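Histidine phosphotransfer protein (Medicago truncatula, PDB 4G78) probably relays phosphoryl groups from cytokinin sensor histidine kinases to response regulators in plant hormone signalling. Local coordinates at residues Y133-K136 with L137-E140; L126-N129 with N130-L134; H6-R9 with K10-H14; L117-L120 with Q121-Y124. One frame throughout, in Å; residues are numbered along the deposited sequence. Where two conformers were deposited one is given.

Contact 1. Residues Y133-K136 with L137-E140; sequences YLFK and LQQE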
loop_
_atom_site.group_PDB
_atom_site.type_symbol
_atom_site.label_atom_id
_atom_site.label_comp_id
_atom_site.label_asym_id
_atom_site.label_seq_id
_atom_site.Cartn_x
_atom_site.Cartn_y
_atom_site.Cartn_z
ATOM N N TYR A 133 10.593 -2.111 5.221
ATOM C CA TYR A 133 11.515 -3.174 5.689
ATOM C C TYR A 133 12.000 -4.031 4.555
ATOM O O TYR A 133 13.203 -4.327 4.447
ATOM C CB TYR A 133 10.814 -3.959 6.784
ATOM C CG TYR A 133 11.702 -5.010 7.416
ATOM C CD1 TYR A 133 12.947 -4.663 7.975
ATOM C CD2 TYR A 133 11.334 -6.327 7.512
ATOM C CE1 TYR A 133 13.748 -5.631 8.551
ATOM C CE2 TYR A 133 12.148 -7.259 8.129
ATOM C CZ TYR A 133 13.375 -6.892 8.643
ATOM O OH TYR A 133 14.140 -7.862 9.238
ATOM N N LEU A 134 11.104 -4.408 3.641
ATOM C CA LEU A 134 11.467 -5.165 2.446
ATOM C C LEU A 134 12.588 -4.409 1.709
ATOM O O LEU A 134 13.612 -4.986 1.323
ATOM C CB LEU A 134 10.146 -5.399 1.677
ATOM C CG LEU A 134 10.253 -6.402 0.515
ATOM C CD1 LEU A 134 10.829 -7.662 0.828
ATOM C CD2 LEU A 134 8.883 -6.491 -0.082
ATOM N N PHE A 135 12.364 -3.121 1.481
ATOM C CA PHE A 135 13.294 -2.337 0.705
ATOM C C PHE A 135 14.616 -2.136 1.438
ATOM O O PHE A 135 15.684 -2.120 0.815
ATOM C CB PHE A 135 12.661 -0.983 0.359
ATOM C CG PHE A 135 11.389 -1.086 -0.466
ATOM C CD1 PHE A 135 11.110 -2.163 -1.285
ATOM C CD2 PHE A 135 10.485 -0.021 -0.420
ATOM C CE1 PHE A 135 9.974 -2.213 -2.087
ATOM C CE2 PHE A 135 9.323 -0.069 -1.224
ATOM C CZ PHE A 135 9.091 -1.165 -2.022
ATOM N N LYS A 136 14.569 -2.024 2.783
ATOM C CA LYS A 136 15.812 -1.928 3.568
ATOM C C LYS A 136 16.671 -3.151 3.329
ATOM O O LYS A 136 17.880 -3.049 3.100
ATOM C CB LYS A 136 15.440 -1.814 5.080
ATOM C CG LYS A 136 16.693 -1.769 6.027
ATOM C CD LYS A 136 16.237 -1.765 7.499
ATOM C CE LYS A 136 17.298 -1.516 8.486
ATOM N NZ LYS A 136 18.201 -2.624 8.718
ATOM N N LEU A 137 16.063 -4.329 3.410
ATOM C CA LEU A 137 16.816 -5.562 3.220
ATOM C C LEU A 137 17.371 -5.632 1.793
ATOM O O LEU A 137 18.524 -6.033 1.589
ATOM C CB LEU A 137 15.910 -6.766 3.482
ATOM C CG LEU A 137 15.414 -6.885 4.954
ATOM C CD1 LEU A 137 14.266 -7.882 5.011
ATOM C CD2 LEU A 137 16.573 -7.293 5.868
ATOM N N GLN A 138 16.565 -5.272 0.793
ATOM C CA GLN A 138 17.033 -5.304 -0.590
ATOM C C GLN A 138 18.230 -4.407 -0.765
ATOM O O GLN A 138 19.209 -4.758 -1.464
ATOM C CB GLN A 138 15.978 -4.788 -1.563
ATOM C CG GLN A 138 14.907 -5.798 -1.722
ATOM C CD GLN A 138 13.774 -5.433 -2.628
ATOM O OE1 GLN A 138 12.945 -6.301 -2.982
ATOM N NE2 GLN A 138 13.619 -4.196 -2.959
ATOM N N GLN A 139 18.199 -3.227 -0.178
ATOM C CA GLN A 139 19.279 -2.261 -0.278
ATOM C C GLN A 139 20.578 -2.783 0.373
ATOM O O GLN A 139 21.648 -2.561 -0.090
ATOM C CB GLN A 139 18.852 -0.910 0.248
ATOM C CG GLN A 139 17.794 -0.277 -0.689
ATOM C CD GLN A 139 18.155 -0.185 -2.124
ATOM O OE1 GLN A 139 19.210 0.134 -2.597
ATOM N NE2 GLN A 139 17.055 -0.625 -2.755
ATOM N N GLU A 140 20.388 -3.452 1.543
ATOM C CA GLU A 140 21.557 -4.004 2.222
ATOM C C GLU A 140 22.197 -5.121 1.385
ATOM O O GLU A 140 23.423 -5.240 1.337
ATOM C CB GLU A 140 21.183 -4.498 3.602
ATOM C CG GLU A 140 20.860 -3.372 4.550
ATOM C CD GLU A 140 20.370 -3.820 5.895
ATOM O OE1 GLU A 140 20.292 -5.017 6.159
ATOM O OE2 GLU A 140 20.077 -2.885 6.727
#
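Near the far end of helix 110-145, the long last helix of this histidine phosphotransfer (HPt) bundle, the 133-136 turn meets the next through two side-chain pairs spaced i to i+4, Tyr133 with Leu137 and Lys136 with Glu140. Lys136 NZ forms a salt bridge to Glu140 OE2 at 2.7 Å. The lysine sends CG anti to its own N (chi1 177°) and runs extended until its last torsion, which bends the ammonium group toward the acid. Glu140 stretches out to meet it and offers the syn side of OE2, with NZ 24° out of the carboxylate plane. One turn back, Leu137 CD1 sits over a face of the Tyr133 ring, 4.0 Å from the centroid and somewhat toward the rim, in a CH-pi contact; its closest ring atom is CE2, at 3.8 Å. A leucine suits this place because one methyl of its branched end can rest on the flat ring, while the tyrosine hydroxyl hydrogen-bonds to Lys10 NZ of helix 6-20. The rings of Tyr133 and His14 meet edge-to-face. Beneath the side chains the backbone repeats the alpha-helical bond, as from Leu137 N to Tyr133 O at 3.0 Å. Phe135 faces another way, against Ile44 and Met47 of helix 41-66, where a large apolar ring fits the buried side. At a partly exposed flank of the helix, the short ion pair of Lys136 and Glu140 is likely to restrain both long chains and to favour their charged forms.

Contact 2. Residues L126-N129 with N130-L134; sequences LLKN and NLKYL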
loop_
_atom_site.group_PDB
_atom_site.type_symbol
_atom_site.label_atom_id
_atom_site.label_comp_id
_atom_site.label_asym_id
_atom_site.label_seq_id
_atom_site.Cartn_x
_atom_site.Cartn_y
_atom_site.Cartn_z
ATOM N N LEU A 126 0.457 -0.174 8.022
ATOM C CA LEU A 126 1.015 -1.545 8.082
ATOM C C LEU A 126 1.724 -1.853 6.803
ATOM O O LEU A 126 2.832 -2.432 6.779
ATOM C CB LEU A 126 -0.090 -2.571 8.350
ATOM C CG LEU A 126 -0.661 -2.585 9.758
ATOM C CD1 LEU A 126 -1.928 -3.372 9.810
ATOM C CD2 LEU A 126 0.434 -3.192 10.724
ATOM N N LEU A 127 1.079 -1.531 5.673
ATOM C CA LEU A 127 1.686 -1.818 4.370
ATOM C C LEU A 127 2.993 -1.061 4.211
ATOM O O LEU A 127 4.015 -1.617 3.802
ATOM C CB LEU A 127 0.709 -1.452 3.281
ATOM C CG LEU A 127 1.301 -1.568 1.881
ATOM C CD1 LEU A 127 1.549 -3.014 1.486
ATOM C CD2 LEU A 127 0.459 -0.861 0.929
ATOM N N LYS A 128 2.944 0.255 4.467
ATOM C CA LYS A 128 4.125 1.094 4.225
ATOM C C LYS A 128 5.276 0.627 5.095
ATOM O O LYS A 128 6.420 0.506 4.634
ATOM C CB LYS A 128 3.785 2.555 4.480
ATOM C CG LYS A 128 4.963 3.462 4.235
ATOM C CD LYS A 128 4.655 4.910 4.320
ATOM C CE LYS A 128 5.772 5.815 3.921
ATOM N NZ LYS A 128 5.541 7.218 4.287
ATOM N N ASN A 129 5.020 0.374 6.389
ATOM C CA ASN A 129 6.123 -0.054 7.282
ATOM C C ASN A 129 6.692 -1.414 6.834
ATOM O O ASN A 129 7.935 -1.590 6.851
ATOM C CB ASN A 129 5.661 -0.096 8.673
ATOM C CG ASN A 129 5.483 1.345 9.206
ATOM O OD1 ASN A 129 6.035 2.327 8.708
ATOM N ND2 ASN A 129 4.707 1.397 10.216
ATOM N N ASN A 130 5.849 -2.315 6.438
ATOM C CA ASN A 130 6.328 -3.646 5.989
ATOM C C ASN A 130 7.097 -3.509 4.664
ATOM O O ASN A 130 8.134 -4.188 4.499
ATOM C CB ASN A 130 5.200 -4.622 5.913
ATOM C CG ASN A 130 4.837 -5.244 7.249
ATOM O OD1 ASN A 130 5.653 -5.919 7.848
ATOM N ND2 ASN A 130 3.685 -5.008 7.765
ATOM N N LEU A 131 6.647 -2.700 3.724
ATOM C CA LEU A 131 7.383 -2.488 2.503
ATOM C C LEU A 131 8.693 -1.800 2.735
ATOM O O LEU A 131 9.712 -2.142 2.123
ATOM C CB LEU A 131 6.579 -1.669 1.474
ATOM C CG LEU A 131 5.470 -2.455 0.794
ATOM C CD1 LEU A 131 4.646 -1.486 -0.059
ATOM C CD2 LEU A 131 6.026 -3.640 0.009
ATOM N N LYS A 132 8.749 -0.804 3.625
ATOM C CA LYS A 132 10.004 -0.137 3.929
ATOM C C LYS A 132 11.018 -1.144 4.432
ATOM O O LYS A 132 12.217 -1.034 4.144
ATOM C CB LYS A 132 9.780 1.015 4.923
ATOM C CG LYS A 132 9.267 2.293 4.253
ATOM C CD LYS A 132 9.298 3.514 5.189
ATOM C CE LYS A 132 10.151 4.609 4.556
ATOM N NZ LYS A 132 9.410 5.934 4.526
ATOM N N TYR A 133 10.593 -2.111 5.221
ATOM C CA TYR A 133 11.515 -3.174 5.689
ATOM C C TYR A 133 12.000 -4.031 4.555
ATOM O O TYR A 133 13.203 -4.327 4.447
ATOM C CB TYR A 133 10.814 -3.959 6.784
ATOM C CG TYR A 133 11.702 -5.010 7.416
ATOM C CD1 TYR A 133 12.947 -4.663 7.975
ATOM C CD2 TYR A 133 11.334 -6.327 7.512
ATOM C CE1 TYR A 133 13.748 -5.631 8.551
ATOM C CE2 TYR A 133 12.148 -7.259 8.129
ATOM C CZ TYR A 133 13.375 -6.892 8.643
ATOM O OH TYR A 133 14.140 -7.862 9.238
ATOM N N LEU A 134 11.104 -4.408 3.641
ATOM C CA LEU A 134 11.467 -5.165 2.446
ATOM C C LEU A 134 12.588 -4.409 1.709
ATOM O O LEU A 134 13.612 -4.986 1.323
ATOM C CB LEU A 134 10.146 -5.399 1.677
ATOM C CG LEU A 134 10.253 -6.402 0.515
ATOM C CD1 LEU A 134 10.829 -7.662 0.828
ATOM C CD2 LEU A 134 8.883 -6.491 -0.082
#
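Asn130 grips the carbonyl of Leu126 twice. Its backbone N donates to Leu126 O at 3.0 Å, and ND2 adds a second bond at 2.9 Å, bent at the hydrogen (135°) and from above the carbonyl plane, on the opposite face from the backbone N. CG lies beside its own N (chi1 -82°), which folds the amide back toward the preceding turn; a short amide donor suits a spot one turn from a carbonyl. Losing the amide to an alanine is likely to leave Leu126 O with one fewer donor and to open a gap against Met18 of helix 6-20. On the buried flank Leu127 CD1 meets Leu131 CD1 at 3.8 Å, two methyl groups packing one turn apart. Lys128 and Lys132 run alongside each other, and in one of the two conformers of Lys132 their NZ atoms are 4.1 Å apart, like charges that Glu55 of helix 41-66, salt-bridged to Lys128 NZ, probably offsets.

Further out, Leu127 rests on Phe50, and Leu131 on Met47 and Phe51, while Asn130 O accepts from His14. Leucines inward and amides and lysines at the margins make the amphipathic pattern typical of an HPt bundle helix.

Contact 3. Residues H6-R9 with K10-H14; sequences HLHR and KLRDH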
loop_
_atom_site.group_PDB
_atom_site.type_symbol
_atom_site.label_atom_id
_atom_site.label_comp_id
_atom_site.label_asym_id
_atom_site.label_seq_id
_atom_site.Cartn_x
_atom_site.Cartn_y
_atom_site.Cartn_z
ATOM N N HIS A 6 21.655 -14.555 6.026
ATOM C CA HIS A 6 20.570 -14.135 6.869
ATOM C C HIS A 6 19.742 -13.056 6.231
ATOM O O HIS A 6 18.528 -12.996 6.445
ATOM C CB HIS A 6 21.058 -13.725 8.259
ATOM C CG HIS A 6 21.954 -12.606 8.354
ATOM N ND1 HIS A 6 23.296 -12.672 8.065
ATOM C CD2 HIS A 6 21.708 -11.340 8.715
ATOM C CE1 HIS A 6 23.791 -11.472 8.252
ATOM N NE2 HIS A 6 22.853 -10.613 8.643
ATOM N N LEU A 7 20.339 -12.147 5.455
ATOM C CA LEU A 7 19.588 -11.096 4.798
ATOM C C LEU A 7 18.702 -11.633 3.693
ATOM O O LEU A 7 17.562 -11.243 3.525
ATOM C CB LEU A 7 20.493 -10.022 4.195
ATOM C CG LEU A 7 21.351 -9.246 5.193
ATOM C CD1 LEU A 7 22.154 -8.246 4.404
ATOM C CD2 LEU A 7 20.544 -8.624 6.299
ATOM N N HIS A 8 19.263 -12.560 2.880
ATOM C CA HIS A 8 18.510 -13.162 1.840
ATOM C C HIS A 8 17.320 -13.965 2.366
ATOM O O HIS A 8 16.221 -13.907 1.834
ATOM C CB HIS A 8 19.363 -14.045 0.955
ATOM C CG HIS A 8 20.309 -13.279 0.015
ATOM N ND1 HIS A 8 21.399 -12.657 0.448
ATOM C CD2 HIS A 8 20.227 -13.103 -1.296
ATOM C CE1 HIS A 8 22.021 -12.107 -0.634
ATOM N NE2 HIS A 8 21.321 -12.387 -1.700
ATOM N N ARG A 9 17.560 -14.741 3.415
ATOM C CA ARG A 9 16.502 -15.527 4.032
ATOM C C ARG A 9 15.438 -14.608 4.621
ATOM O O ARG A 9 14.248 -14.854 4.458
ATOM C CB ARG A 9 17.041 -16.458 5.117
ATOM C CG ARG A 9 17.865 -17.615 4.585
ATOM C CD ARG A 9 18.211 -18.594 5.712
ATOM N NE ARG A 9 19.499 -18.269 6.296
ATOM C CZ ARG A 9 19.692 -17.801 7.515
ATOM N NH1 ARG A 9 18.675 -17.566 8.328
ATOM N NH2 ARG A 9 20.927 -17.554 7.902
ATOM N N LYS A 10 15.854 -13.552 5.306
ATOM C CA LYS A 10 14.879 -12.651 5.916
ATOM C C LYS A 10 14.030 -11.983 4.842
ATOM O O LYS A 10 12.810 -11.823 5.005
ATOM C CB LYS A 10 15.537 -11.640 6.829
ATOM C CG LYS A 10 14.551 -10.717 7.534
ATOM C CD LYS A 10 13.564 -11.321 8.462
ATOM C CE LYS A 10 14.178 -11.882 9.703
ATOM N NZ LYS A 10 14.684 -10.813 10.586
ATOM N N LEU A 11 14.662 -11.535 3.753
ATOM C CA LEU A 11 13.916 -10.886 2.700
ATOM C C LEU A 11 12.881 -11.823 2.123
ATOM O O LEU A 11 11.693 -11.465 1.967
ATOM C CB LEU A 11 14.867 -10.366 1.638
ATOM C CG LEU A 11 14.224 -9.738 0.407
ATOM C CD1 LEU A 11 13.252 -8.626 0.769
ATOM C CD2 LEU A 11 15.293 -9.262 -0.515
ATOM N N ARG A 12 13.292 -13.067 1.778
ATOM C CA ARG A 12 12.331 -13.992 1.193
ATOM C C ARG A 12 11.224 -14.301 2.219
ATOM O O ARG A 12 10.049 -14.424 1.820
ATOM C CB ARG A 12 13.038 -15.288 0.758
ATOM C CG ARG A 12 13.919 -15.121 -0.446
ATOM C CD ARG A 12 14.434 -16.458 -0.986
ATOM N NE ARG A 12 15.272 -17.157 -0.107
ATOM C CZ ARG A 12 16.603 -17.166 -0.043
ATOM N NH1 ARG A 12 17.330 -16.409 -0.848
ATOM N NH2 ARG A 12 17.203 -17.907 0.878
ATOM N N ASP A 13 11.566 -14.491 3.470
ATOM C CA ASP A 13 10.594 -14.860 4.496
ATOM C C ASP A 13 9.590 -13.715 4.738
ATOM O O ASP A 13 8.389 -13.927 4.842
ATOM C CB ASP A 13 11.278 -15.221 5.792
ATOM C CG ASP A 13 12.020 -16.564 5.743
ATOM O OD1 ASP A 13 11.715 -17.365 4.863
ATOM O OD2 ASP A 13 12.881 -16.749 6.647
ATOM N N HIS A 14 10.132 -12.487 4.840
ATOM C CA HIS A 14 9.271 -11.320 5.099
ATOM C C HIS A 14 8.323 -11.070 3.926
ATOM O O HIS A 14 7.146 -10.810 4.109
ATOM C CB HIS A 14 10.220 -10.154 5.337
ATOM C CG HIS A 14 9.427 -8.861 5.493
ATOM N ND1 HIS A 14 8.605 -8.613 6.551
ATOM C CD2 HIS A 14 9.370 -7.773 4.690
ATOM C CE1 HIS A 14 8.026 -7.435 6.404
ATOM N NE2 HIS A 14 8.484 -6.875 5.298
#
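The guanidinium of Arg12 lies flat over the backbone of the preceding turn: His8 O stands 3.7 Å above its plane, over the centre, and Arg9 N lies over the same group, closer to its rim. The guanidinium makes no hydrogen bond to this oxygen, which accepts instead from the backbone Arg12 N at 3.0 Å; the charged plane merely rests on the oxygen, a contact that is probably favourable electrostatically. The group comes down there because the chain bends at chi3 (-64°), and NH1 also passes His8 CB at 3.6 Å. The guanidinium of Arg9 is turned 61° from that of Arg12 and carries His6 CA over one face, 3.6 Å above the plane. Each polar end has its firmer partner upstream: Arg12 NH1 bonds to Ala3 O, Arg9 NE to Met4 O and His8 ND1 to Asp5 OD1. Long, flexible arginines can lie back along the helix surface.

The Asp13 carboxylate lies by Arg9 O without bonding to it; that oxygen accepts from Asp13 N at 2.9 Å. On the other flank Leu7 and Leu11, apolar and set one turn apart, rest on residues of helix 110-145, among them Glu140, Leu134 and Gln138. The whole is the opening of helix 6-20: a polar, largely exposed surface of charged residues, backed by leucines that dock an amphipathic helix on its bundle.

Contact 4. Residues L117-L120 with Q121-Y124; sequences LQQL and QQEY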
loop_
_atom_site.group_PDB
_atom_site.type_symbol
_atom_site.label_atom_id
_atom_site.label_comp_id
_atom_site.label_asym_id
_atom_site.label_seq_id
_atom_site.Cartn_x
_atom_site.Cartn_y
_atom_site.Cartn_z
ATOM N N LEU A 117 -12.374 4.758 7.444
ATOM C CA LEU A 117 -11.143 5.557 7.404
ATOM C C LEU A 117 -10.107 5.112 8.425
ATOM O O LEU A 117 -8.901 5.034 8.118
ATOM C CB LEU A 117 -11.441 7.038 7.527
ATOM C CG LEU A 117 -10.182 7.952 7.408
ATOM C CD1 LEU A 117 -9.457 7.698 6.064
ATOM C CD2 LEU A 117 -10.545 9.353 7.778
ATOM N N GLN A 118 -10.577 4.735 9.618
ATOM C CA GLN A 118 -9.645 4.234 10.600
ATOM C C GLN A 118 -8.982 2.912 10.102
ATOM O O GLN A 118 -7.760 2.790 10.236
ATOM C CB GLN A 118 -10.328 3.979 11.947
ATOM C CG GLN A 118 -10.813 5.183 12.702
ATOM C CD GLN A 118 -11.891 4.962 13.758
ATOM O OE1 GLN A 118 -12.591 3.956 13.827
ATOM N NE2 GLN A 118 -11.951 6.012 14.550
ATOM N N GLN A 119 -9.755 2.071 9.508
ATOM C CA GLN A 119 -9.184 0.833 8.970
ATOM C C GLN A 119 -8.218 1.148 7.846
ATOM O O GLN A 119 -7.187 0.480 7.715
ATOM C CB GLN A 119 -10.280 -0.070 8.501
ATOM C CG GLN A 119 -11.053 -0.723 9.593
ATOM C CD GLN A 119 -10.034 -1.500 10.493
ATOM O OE1 GLN A 119 -9.330 -2.415 10.007
ATOM N NE2 GLN A 119 -9.928 -1.024 11.764
ATOM N N LEU A 120 -8.583 2.082 6.997
ATOM C CA LEU A 120 -7.740 2.442 5.861
ATOM C C LEU A 120 -6.399 2.995 6.311
ATOM O O LEU A 120 -5.320 2.622 5.811
ATOM C CB LEU A 120 -8.489 3.438 4.978
ATOM C CG LEU A 120 -7.748 3.912 3.744
ATOM C CD1 LEU A 120 -7.352 2.746 2.860
ATOM C CD2 LEU A 120 -8.586 4.909 2.968
ATOM N N GLN A 121 -6.435 3.914 7.277
ATOM C CA GLN A 121 -5.202 4.466 7.786
ATOM C C GLN A 121 -4.318 3.383 8.407
ATOM O O GLN A 121 -3.095 3.374 8.197
ATOM C CB GLN A 121 -5.643 5.512 8.820
ATOM C CG GLN A 121 -5.811 6.911 8.545
ATOM C CD GLN A 121 -6.654 7.763 9.466
ATOM O OE1 GLN A 121 -7.099 8.839 9.092
ATOM N NE2 GLN A 121 -6.903 7.276 10.683
ATOM N N GLN A 122 -4.947 2.479 9.161
ATOM C CA GLN A 122 -4.241 1.355 9.826
ATOM C C GLN A 122 -3.549 0.472 8.755
ATOM O O GLN A 122 -2.386 0.117 8.877
ATOM C CB GLN A 122 -5.170 0.481 10.664
ATOM C CG GLN A 122 -4.545 -0.743 11.370
ATOM C CD GLN A 122 -5.142 -1.167 12.701
ATOM O OE1 GLN A 122 -4.304 -1.694 13.428
ATOM N NE2 GLN A 122 -6.420 -0.900 12.801
ATOM N N GLU A 123 -4.328 0.087 7.792
ATOM C CA GLU A 123 -3.840 -0.793 6.747
ATOM C C GLU A 123 -2.755 -0.138 5.928
ATOM O O GLU A 123 -1.763 -0.798 5.545
ATOM C CB GLU A 123 -4.979 -1.295 5.893
ATOM C CG GLU A 123 -5.848 -2.300 6.627
ATOM C CD GLU A 123 -5.176 -3.597 6.947
ATOM O OE1 GLU A 123 -4.260 -3.994 6.217
ATOM O OE2 GLU A 123 -5.513 -4.220 7.985
ATOM N N TYR A 124 -2.880 1.153 5.637
ATOM C CA TYR A 124 -1.861 1.866 4.888
ATOM C C TYR A 124 -0.560 1.879 5.673
ATOM O O TYR A 124 0.518 1.608 5.128
ATOM C CB TYR A 124 -2.335 3.283 4.550
ATOM C CG TYR A 124 -1.238 4.039 3.872
ATOM C CD1 TYR A 124 -0.898 3.793 2.545
ATOM C CD2 TYR A 124 -0.497 4.943 4.575
ATOM C CE1 TYR A 124 0.183 4.441 1.943
ATOM C CE2 TYR A 124 0.620 5.563 3.994
ATOM C CZ TYR A 124 0.929 5.322 2.666
ATOM O OH TYR A 124 1.998 5.918 2.031
HETATM O O HOH W 1 -6.312 -3.457 10.342
#
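Leu117 and Gln121 hold together first through the backbone, Gln121 N donating to Leu117 O at 2.8 Å in a nearly straight bond (170°). The same i to i+4 pattern continues with Glu123 N to Gln119 O and Tyr124 N to Leu120 O, each 2.9 Å.

In the side-chain packing, Leu117 turns its CG away from its own N (chi1 -177°), and in one of the two conformers of Gln121 the amide lies across it, OE1 3.6 Å from Leu117 CG and 3.7 Å from CD2. Cutting the leucine back to an alanine would probably open a gap against Leu65 of helix 41-66 and leave the Gln121 amide freer to turn.

These residues belong to the first half of helix 110-145 within the HPt domain, where it packs along helices 41-66 and 92-99. Leu120 fits that place: its branched end touches Leu58 on one helix and Val94, Val97 and Cys98 on the other.

Polar links occupy the outer side. A water donates to Gln119 OE1 at 3.2 Å and to Glu123 OE2 at 2.6 Å, joining an amide and an acid one turn apart whose chains both bend at chi2. The other carboxylate oxygen, Glu123 OE1, makes a salt bridge with Arg93 NE. Tyr124 suits a buried position with a polar tip: its side chain touches Phe51 and Ser54, and its hydroxyl hydrogen-bonds to Glu55 OE2.

Overall arrangement
Contacts 4, 2 and 1 follow one another along helix 110-145. Contacts 4 and 2 have centres about 14 Å apart and adjoin in sequence; contacts 2 and 1, about 10 Å apart, share Tyr133 and Leu134. Contact 3 begins the separate helix 6-20, which lies against the later part of the long helix: its centre is about 10 Å from contact 1 and 14 Å from contact 2, but 27 Å from contact 4. The two helices are tied by His14 NE2 to Asn130 O, 2.8 Å apart in a probable hydrogen bond. Glu55 joins contacts 2 and 4, receiving Lys128 and Tyr124. The predicted phosphorylated histidine, His80, sits on helix 72-89, in none of the four.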